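Local coordinates for putative GH105 family protein (Salmonella enterica subsp. enterica serovar Paratyphi A, PDB 3QWT), which is of unknown function but, as a putative GH105 family alpha/alpha-toroid hydrolase, probably cleaves unsaturated uronic acid residues from the ends of pectin-derived oligosaccharides, at residues D94-R99 with L116-R121. Numbering follows the deposited sequence.
Sequences DWFADR and LTLAYR
F96 of helix 86-102 and L118 of helix 114-125 pack together at a buried helix-helix interface in the alpha/alpha toroid. The main evidence is a CH-pi contact over the ring face: L118 CD1 stands 3.7 Å from the centroid of the F96 ring, only 7° off the ring normal. The distances from L118 CD1 to the six F96 ring carbons run only from 3.8 Å (CD2) to 4.1 Å (CD1, CE1 and CZ), as expected for a methyl near the ring centre. The far end of the ring meets the base of the same leucine, with F96 CZ 3.6 Å from L118 CB. T117 comes to the ring differently, its CG2 lying at the edge near the ring plane, 4.2 Å from F96 CE2.

Within the two segments, F96 is the residue of helix 86-102 that reaches helix 114-125, the next helix of this six-hairpin-clan fold; beyond them, I92 and F100 of helix 86-102 also touch T117 and L118, respectively. F96 and L118 are also the residues whose CA atoms lie nearest each other, 8.0 Å apart. In L118, CG anti to the backbone N (chi1 -169°) together with chi2 of 64° places CD1 over the centre of the ring. No hydrogen bond joins the two segments; the contact is apolar.

The same pair of helices is tied further along by polar groups: R121 forms a salt bridge through NE with D93, while its NH1 pairs with E124 on its own helix. L73 of helix 67-83 touches both W95 and T117, placing a third helix against both segments.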
# COMPACT_ATOMS: atom_id res chain seq x y z
N ASP A 94 35.61 -14.82 19.20
CA ASP A 94 36.28 -15.82 20.03
C ASP A 94 35.51 -16.07 21.33
O ASP A 94 35.32 -17.21 21.72
CB ASP A 94 37.73 -15.42 20.34
CG ASP A 94 38.64 -15.56 19.14
OD1 ASP A 94 38.25 -16.22 18.15
OD2 ASP A 94 39.77 -15.03 19.20
N TRP A 95 35.09 -15.01 22.02
CA TRP A 95 34.34 -15.21 23.24
C TRP A 95 33.13 -16.10 22.98
O TRP A 95 32.85 -17.03 23.73
CB TRP A 95 33.87 -13.89 23.84
CG TRP A 95 33.27 -14.04 25.20
CD1 TRP A 95 33.93 -13.93 26.40
CD2 TRP A 95 31.90 -14.31 25.53
NE1 TRP A 95 33.06 -14.11 27.44
CE2 TRP A 95 31.81 -14.35 26.94
CE3 TRP A 95 30.74 -14.53 24.77
CZ2 TRP A 95 30.60 -14.60 27.61
CZ3 TRP A 95 29.54 -14.77 25.43
CH2 TRP A 95 29.48 -14.79 26.84
N PHE A 96 32.40 -15.79 21.91
CA PHE A 96 31.22 -16.58 21.58
C PHE A 96 31.57 -18.02 21.24
O PHE A 96 30.90 -18.94 21.68
CB PHE A 96 30.42 -15.94 20.44
CG PHE A 96 29.56 -14.80 20.89
CD1 PHE A 96 28.60 -15.00 21.87
CD2 PHE A 96 29.71 -13.53 20.36
CE1 PHE A 96 27.81 -13.95 22.31
CE2 PHE A 96 28.92 -12.49 20.78
CZ PHE A 96 27.97 -12.70 21.76
N ALA A 97 32.62 -18.22 20.45
CA ALA A 97 32.99 -19.57 20.05
C ALA A 97 33.41 -20.39 21.29
O ALA A 97 32.97 -21.53 21.49
CB ALA A 97 34.11 -19.52 19.03
N ASP A 98 34.23 -19.78 22.13
CA ASP A 98 34.67 -20.43 23.34
C ASP A 98 33.50 -20.81 24.24
O ASP A 98 33.42 -21.93 24.73
CB ASP A 98 35.65 -19.54 24.11
CG ASP A 98 36.98 -19.36 23.39
OD1 ASP A 98 37.25 -20.12 22.43
OD2 ASP A 98 37.76 -18.47 23.79
N ARG A 99 32.58 -19.87 24.46
CA ARG A 99 31.47 -20.13 25.37
C ARG A 99 30.55 -21.20 24.78
O ARG A 99 29.97 -22.02 25.49
CB ARG A 99 30.67 -18.86 25.62
CG ARG A 99 31.44 -17.71 26.26
CD ARG A 99 31.80 -17.98 27.71
NE ARG A 99 32.92 -18.91 27.86
CZ ARG A 99 34.20 -18.57 27.72
NH1 ARG A 99 35.15 -19.48 27.88
NH2 ARG A 99 34.54 -17.33 27.41
N LEU A 116 22.56 -9.44 22.80
CA LEU A 116 22.59 -8.14 22.15
C LEU A 116 23.73 -8.08 21.12
O LEU A 116 23.51 -7.73 19.96
CB LEU A 116 22.73 -7.03 23.20
CG LEU A 116 22.93 -5.61 22.66
CD1 LEU A 116 21.88 -5.26 21.62
CD2 LEU A 116 22.89 -4.59 23.80
N THR A 117 24.94 -8.43 21.54
CA THR A 117 26.09 -8.34 20.63
C THR A 117 26.05 -9.42 19.56
O THR A 117 26.40 -9.18 18.39
CB THR A 117 27.40 -8.38 21.41
OG1 THR A 117 27.44 -7.28 22.32
CG2 THR A 117 28.60 -8.30 20.47
N LEU A 118 25.60 -10.60 19.94
CA LEU A 118 25.46 -11.69 18.99
C LEU A 118 24.48 -11.29 17.89
O LEU A 118 24.68 -11.61 16.70
CB LEU A 118 24.98 -12.96 19.69
CG LEU A 118 25.10 -14.18 18.78
CD1 LEU A 118 26.56 -14.51 18.40
CD2 LEU A 118 24.39 -15.38 19.42
N ALA A 119 23.42 -10.59 18.29
CA ALA A 119 22.43 -10.16 17.32
C ALA A 119 23.10 -9.32 16.25
O ALA A 119 22.87 -9.52 15.07
CB ALA A 119 21.27 -9.38 17.99
N TYR A 120 23.94 -8.39 16.68
CA TYR A 120 24.64 -7.54 15.73
C TYR A 120 25.61 -8.34 14.86
O TYR A 120 25.78 -8.07 13.68
CB TYR A 120 25.42 -6.44 16.45
CG TYR A 120 24.61 -5.21 16.76
CD1 TYR A 120 24.13 -4.97 18.06
CD2 TYR A 120 24.31 -4.28 15.77
CE1 TYR A 120 23.40 -3.83 18.36
CE2 TYR A 120 23.57 -3.14 16.06
CZ TYR A 120 23.12 -2.92 17.36
OH TYR A 120 22.39 -1.79 17.65
N ARG A 121 26.25 -9.34 15.45
CA ARG A 121 27.19 -10.14 14.67
C ARG A 121 26.43 -10.99 13.65
O ARG A 121 26.87 -11.16 12.52
CB ARG A 121 28.11 -10.98 15.57
CG ARG A 121 29.11 -10.15 16.40
CD ARG A 121 30.12 -9.41 15.51
NE ARG A 121 31.02 -10.31 14.79
CZ ARG A 121 31.33 -10.20 13.50
NH1 ARG A 121 30.82 -9.21 12.78
NH2 ARG A 121 32.15 -11.08 12.93